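Local atomic coordinates of pre-crRNA processing endonuclease (PDB entry 3VZH), a protein that probably cleaves CRISPR precursor transcripts into CRISPR RNA, as an RNA-binding endoribonuclease of the Cas5d type in bacterial adaptive immunity. Residues Ser14-Leu19 with Leu92-Tyr97; Asn43-Ala48 with Val137-Arg142. One frame throughout, in Å; residues are numbered along the deposited sequence.

Interaction 1: Ser14-Leu19 with Leu92-Tyr97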
loop_
_atom_site.group_PDB
_atom_site.type_symbol
_atom_site.label_atom_id
_atom_site.label_comp_id
_atom_site.label_asym_id
_atom_site.label_seq_id
_atom_site.Cartn_x
_atom_site.Cartn_y
_atom_site.Cartn_z
ATOM N N SER A 14 1.126 -0.864 11.256
ATOM C CA SER A 14 0.254 -1.655 12.172
ATOM C C SER A 14 -0.951 -0.864 12.644
ATOM O O SER A 14 -0.962 0.366 12.573
ATOM C CB SER A 14 1.086 -2.185 13.310
ATOM O OG SER A 14 1.579 -1.097 14.117
ATOM N N GLY A 15 -2.001 -1.565 13.119
ATOM C CA GLY A 15 -3.168 -0.819 13.600
ATOM C C GLY A 15 -4.084 -1.827 14.251
ATOM O O GLY A 15 -4.090 -3.018 13.895
ATOM N N GLN A 16 -4.889 -1.325 15.189
ATOM C CA GLN A 16 -5.900 -2.162 15.818
ATOM C C GLN A 16 -7.057 -2.547 14.872
ATOM O O GLN A 16 -7.671 -3.624 15.034
ATOM C CB GLN A 16 -6.484 -1.392 17.045
ATOM C CG GLN A 16 -5.528 -1.414 18.255
ATOM C CD GLN A 16 -5.001 -2.814 18.532
ATOM O OE1 GLN A 16 -3.801 -3.085 18.376
ATOM N NE2 GLN A 16 -5.895 -3.717 18.924
ATOM N N ARG A 17 -7.407 -1.630 13.955
ATOM C CA ARG A 17 -8.481 -1.851 12.998
ATOM C C ARG A 17 -8.062 -1.380 11.601
ATOM O O ARG A 17 -7.265 -0.422 11.470
ATOM C CB ARG A 17 -9.688 -1.013 13.409
ATOM C CG ARG A 17 -10.295 -1.482 14.750
ATOM C CD ARG A 17 -10.877 -2.891 14.611
ATOM N NE ARG A 17 -11.752 -3.270 15.724
ATOM C CZ ARG A 17 -11.367 -3.964 16.780
ATOM N NH1 ARG A 17 -10.091 -4.344 16.915
ATOM N NH2 ARG A 17 -12.282 -4.263 17.726
ATOM N N ALA A 18 -8.600 -2.046 10.584
ATOM C CA ALA A 18 -8.399 -1.663 9.176
ATOM C C ALA A 18 -9.709 -1.921 8.444
ATOM O O ALA A 18 -10.501 -2.809 8.846
ATOM C CB ALA A 18 -7.245 -2.457 8.514
ATOM N N LEU A 19 -9.946 -1.126 7.410
ATOM C CA LEU A 19 -11.145 -1.288 6.580
ATOM C C LEU A 19 -10.734 -1.006 5.157
ATOM O O LEU A 19 -10.720 0.170 4.729
ATOM C CB LEU A 19 -12.277 -0.334 6.987
ATOM C CG LEU A 19 -13.583 -0.401 6.183
ATOM C CD1 LEU A 19 -14.125 -1.817 6.306
ATOM C CD2 LEU A 19 -14.660 0.610 6.644
ATOM N N LEU A 92 -11.092 -5.552 9.705
ATOM C CA LEU A 92 -9.980 -6.407 10.153
ATOM C C LEU A 92 -9.550 -5.919 11.492
ATOM O O LEU A 92 -9.563 -4.692 11.778
ATOM C CB LEU A 92 -8.846 -6.235 9.112
ATOM C CG LEU A 92 -9.153 -6.886 7.754
ATOM C CD1 LEU A 92 -8.081 -6.373 6.743
ATOM C CD2 LEU A 92 -8.997 -8.426 7.973
ATOM N N SER A 93 -8.957 -6.828 12.276
ATOM C CA SER A 93 -8.500 -6.489 13.579
ATOM C C SER A 93 -7.026 -6.862 13.762
ATOM O O SER A 93 -6.578 -7.829 13.191
ATOM C CB SER A 93 -9.331 -7.345 14.564
ATOM O OG SER A 93 -8.941 -7.006 15.840
ATOM N N ASP A 94 -6.277 -6.061 14.525
ATOM C CA ASP A 94 -4.882 -6.383 14.915
ATOM C C ASP A 94 -3.963 -6.767 13.708
ATOM O O ASP A 94 -3.535 -7.894 13.529
ATOM C CB ASP A 94 -4.897 -7.461 15.999
ATOM C CG ASP A 94 -3.576 -7.599 16.668
ATOM O OD1 ASP A 94 -2.687 -6.817 16.355
ATOM O OD2 ASP A 94 -3.327 -8.563 17.412
ATOM N N VAL A 95 -3.751 -5.807 12.815
ATOM C CA VAL A 95 -3.088 -5.997 11.503
ATOM C C VAL A 95 -1.663 -5.497 11.604
ATOM O O VAL A 95 -1.392 -4.484 12.344
ATOM C CB VAL A 95 -3.860 -5.309 10.350
ATOM C CG1 VAL A 95 -5.294 -5.924 10.254
ATOM C CG2 VAL A 95 -3.901 -3.757 10.502
ATOM N N VAL A 96 -0.729 -6.244 10.942
ATOM C CA VAL A 96 0.668 -5.792 10.726
ATOM C C VAL A 96 0.984 -6.057 9.257
ATOM O O VAL A 96 0.730 -7.122 8.751
ATOM C CB VAL A 96 1.656 -6.596 11.589
ATOM C CG1 VAL A 96 3.060 -6.262 11.109
ATOM C CG2 VAL A 96 1.538 -6.322 13.109
ATOM N N TYR A 97 1.498 -5.070 8.526
ATOM C CA TYR A 97 1.797 -5.230 7.074
ATOM C C TYR A 97 3.160 -4.648 6.868
ATOM O O TYR A 97 3.470 -3.520 7.423
ATOM C CB TYR A 97 0.842 -4.397 6.229
ATOM C CG TYR A 97 -0.594 -4.819 6.392
ATOM C CD1 TYR A 97 -1.001 -6.110 6.033
ATOM C CD2 TYR A 97 -1.526 -3.945 6.881
ATOM C CE1 TYR A 97 -2.352 -6.502 6.230
ATOM C CE2 TYR A 97 -2.854 -4.318 7.067
ATOM C CZ TYR A 97 -3.246 -5.597 6.714
ATOM O OH TYR A 97 -4.572 -5.945 6.901
#

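Interaction 2: Asn43-Ala48 with Val137-Arg142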
loop_
_atom_site.group_PDB
_atom_site.type_symbol
_atom_site.label_atom_id
_atom_site.label_comp_id
_atom_site.label_asym_id
_atom_site.label_seq_id
_atom_site.Cartn_x
_atom_site.Cartn_y
_atom_site.Cartn_z
ATOM N N ASN A 43 -0.890 2.506 -1.541
ATOM C CA ASN A 43 -0.460 3.748 -2.226
ATOM C C ASN A 43 -0.778 4.949 -1.281
ATOM O O ASN A 43 0.043 5.840 -1.150
ATOM C CB ASN A 43 -1.257 3.987 -3.522
ATOM C CG ASN A 43 -0.863 3.001 -4.617
ATOM O OD1 ASN A 43 0.185 2.347 -4.516
ATOM N ND2 ASN A 43 -1.693 2.869 -5.642
ATOM N N GLY A 44 -2.020 5.023 -0.738
ATOM C CA GLY A 44 -2.377 6.015 0.248
ATOM C C GLY A 44 -1.459 6.134 1.427
ATOM O O GLY A 44 -1.153 7.249 1.839
ATOM N N ILE A 45 -1.084 4.988 2.016
ATOM C CA ILE A 45 -0.233 4.975 3.178
ATOM C C ILE A 45 1.190 5.456 2.852
ATOM O O ILE A 45 1.730 6.361 3.577
ATOM C CB ILE A 45 -0.211 3.546 3.722
ATOM C CG1 ILE A 45 -1.598 3.246 4.442
ATOM C CG2 ILE A 45 0.910 3.379 4.713
ATOM C CD1 ILE A 45 -1.814 1.718 4.679
ATOM N N VAL A 46 1.756 4.969 1.749
ATOM C CA VAL A 46 3.095 5.459 1.387
ATOM C C VAL A 46 3.059 6.931 1.010
ATOM O O VAL A 46 3.919 7.679 1.379
ATOM C CB VAL A 46 3.831 4.543 0.343
ATOM C CG1 VAL A 46 3.909 3.115 0.907
ATOM C CG2 VAL A 46 3.172 4.626 -1.059
ATOM N N ASP A 47 2.049 7.404 0.297
ATOM C CA ASP A 47 2.029 8.820 0.082
ATOM C C ASP A 47 1.812 9.672 1.337
ATOM O O ASP A 47 2.170 10.857 1.340
ATOM C CB ASP A 47 0.836 9.155 -0.853
ATOM C CG ASP A 47 1.000 8.637 -2.272
ATOM O OD1 ASP A 47 2.107 8.245 -2.685
ATOM O OD2 ASP A 47 -0.030 8.749 -3.023
ATOM N N ALA A 48 1.165 9.126 2.379
ATOM C CA ALA A 48 1.056 9.867 3.631
ATOM C C ALA A 48 2.431 9.907 4.301
ATOM O O ALA A 48 2.694 10.803 5.116
ATOM C CB ALA A 48 0.052 9.175 4.564
ATOM N N VAL A 137 -1.397 8.554 9.065
ATOM C CA VAL A 137 -1.532 7.334 8.319
ATOM C C VAL A 137 -2.816 6.604 8.782
ATOM O O VAL A 137 -3.041 6.442 9.984
ATOM C CB VAL A 137 -0.293 6.481 8.659
ATOM C CG1 VAL A 137 -0.528 5.062 8.256
ATOM C CG2 VAL A 137 0.918 7.047 7.911
ATOM N N PHE A 138 -3.624 6.217 7.799
ATOM C CA PHE A 138 -4.992 5.620 7.974
ATOM C C PHE A 138 -5.006 4.288 7.284
ATOM O O PHE A 138 -4.352 4.125 6.228
ATOM C CB PHE A 138 -6.066 6.593 7.403
ATOM C CG PHE A 138 -6.123 7.896 8.151
ATOM C CD1 PHE A 138 -6.429 7.930 9.527
ATOM C CD2 PHE A 138 -5.845 9.102 7.515
ATOM C CE1 PHE A 138 -6.491 9.131 10.247
ATOM C CE2 PHE A 138 -5.894 10.307 8.234
ATOM C CZ PHE A 138 -6.213 10.323 9.594
ATOM N N LEU A 139 -5.692 3.298 7.881
ATOM C CA LEU A 139 -5.723 1.947 7.291
ATOM C C LEU A 139 -7.056 1.716 6.571
ATOM O O LEU A 139 -8.007 1.088 7.135
ATOM C CB LEU A 139 -5.514 0.886 8.380
ATOM C CG LEU A 139 -4.236 1.098 9.139
ATOM C CD1 LEU A 139 -3.910 0.042 10.205
ATOM C CD2 LEU A 139 -3.040 1.218 8.154
ATOM N N GLY A 140 -7.163 2.324 5.380
ATOM C CA GLY A 140 -8.256 2.097 4.475
ATOM C C GLY A 140 -9.354 3.113 4.724
ATOM O O GLY A 140 -10.081 3.477 3.812
ATOM N N THR A 141 -9.501 3.553 5.960
ATOM C CA THR A 141 -10.485 4.575 6.317
ATOM C C THR A 141 -10.079 5.493 7.479
ATOM O O THR A 141 -9.271 5.086 8.309
ATOM C CB THR A 141 -11.801 3.867 6.677
ATOM O OG1 THR A 141 -12.841 4.822 6.722
ATOM C CG2 THR A 141 -11.671 3.213 8.024
ATOM N N ARG A 142 -10.662 6.708 7.584
ATOM C CA ARG A 142 -10.219 7.705 8.596
ATOM C C ARG A 142 -10.339 7.335 10.070
ATOM O O ARG A 142 -9.612 7.879 10.909
ATOM C CB ARG A 142 -10.772 9.127 8.344
ATOM C CG ARG A 142 -9.738 10.189 7.934
ATOM C CD ARG A 142 -10.354 11.392 7.209
ATOM N NE ARG A 142 -9.616 12.672 7.358
ATOM C CZ ARG A 142 -8.510 13.012 6.668
ATOM N NH1 ARG A 142 -7.986 12.195 5.771
ATOM N NH2 ARG A 142 -7.921 14.179 6.874
#

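Interaction 1: Ser14-Leu19 with Leu92-Tyr97
Gly15 and Val95 pair through both backbone amides, as an antiparallel hydrogen-bonded pair: Gly15 N gives to Val95 O at 3.1 Å, and Val95 N returns to Gly15 O at 3.0 Å. Beyond them both chains turn a corner, at Gln16 and at Asp94, and pairing resumes with Ala18 and Leu92 in a second, three-stranded sheet. One antiparallel pairing thus runs through a shared bend, from the RRM-like core sheet of this Cas5 protein into a smaller sheet beside it.

The tightly packed side is the one bearing Ala18, Leu92 and Val95. Ala18 CB touches Leu92 CB and, equally at 4.1 Å, Val95 CG2, so a single methyl bridges residues before and after the bend at Asp94. Val95 reaches it because its CG2 stands between its own N and carbonyl carbon (CG1 at chi1 -61°), where the same methyl also lies 3.5 Å from Gly15 O.

The looser side is polar. Gln16 is exposed; its side chain starts away from the other strand, but its end swings back toward Asp94 without bonding to it. The Arg17 chain, bent at chi2 (-65°), folds back so that NH1 donates to Gln16 O at 3.1 Å, with that oxygen almost in the guanidinium plane. The Ser93 hydroxyl is near NH1, but the angle there is too poor for a hydrogen bond. Glu71 of strand 70-74 touches both Arg17 and Ser93.

Gln16 O also accepts Asp94 N at 2.9 Å. The two donors approach from opposite faces of the carbonyl plane, both well out of it. Two bonds therefore grip the oxygen at the corner, consistent with a bend held by polar contacts at Gln16 O and by apolar packing on the face of Ala18, Leu92 and Val95.

Interaction 2: Asn43-Ala48 with Val137-Arg142
Ile45, Val137 and Ala48 contribute most of the buried surface where helix 39-49 packs on the loop between helix 118-130 and strand 147-150, beside the antiparallel sheet of the RRM-like fold. No hydrogen bond joins Asn43-Ala48 to Val137-Arg142; the contact rests on aliphatic branches meeting, with one close approach to a backbone carbonyl.

Ile45 has the largest share and uses both its branches. CG2 meets Val137 CG1 at 4.2 Å, the two side chains crossing at about a right angle. The other branch, with CG1 beside the backbone N (chi1 -74°) and the chain then extended at chi2 (165°), carries CD1 to Leu139 CD2 at 3.7 Å. Leu139 meets it although its CB leaves the backbone away from the helix, because the end of the side chain comes back nearer. The same Ile45 touches Val13 and Ile99 of the sheet, and Leu139 touches Val13 and Val95, so helix and loop share one apolar layer over these strands.

Val137 divides its two methyls between successive turns of the helix. While CG1 faces Ile45, CG2 lies 4.1 Å from Ala48 CB, one turn further on, where the alanine points toward the loop. Just beyond this pair, a backbone hydrogen bond between Ala48 and Arg135 ties the helix to the chain preceding Val137.

Further along the loop, Phe138 turns its ring to Arg142, whose CG sits over the ring centre, 3.8 Å above its plane. The backbone of Phe138, by contrast, faces the helix: its carbonyl O lies 3.4 Å from Ile45 CG1.

Overall arrangement
From the N terminus, the chain leaves strand 9-15, turns into strand 17-18 and continues to helix 39-49. Interaction 1 closes the loop from Ser14-Leu19 to Leu92-Tyr97, joining the core sheet to the three-stranded one. Interaction 2 starts inside that loop, at Asn43-Ala48, and ends beyond it at Val137-Arg142, so the two closures cross. Their centres are about 12 Å apart, yet they touch directly. Leu19 N lies 3.0 Å from Leu139 O, a probable hydrogen bond, and Leu139 CD1 packs 3.6 Å from Gly15 CA. Leu139 therefore connects helix 39-49 with the strand corner, and Leu19 also packs on Thr141 of the same loop.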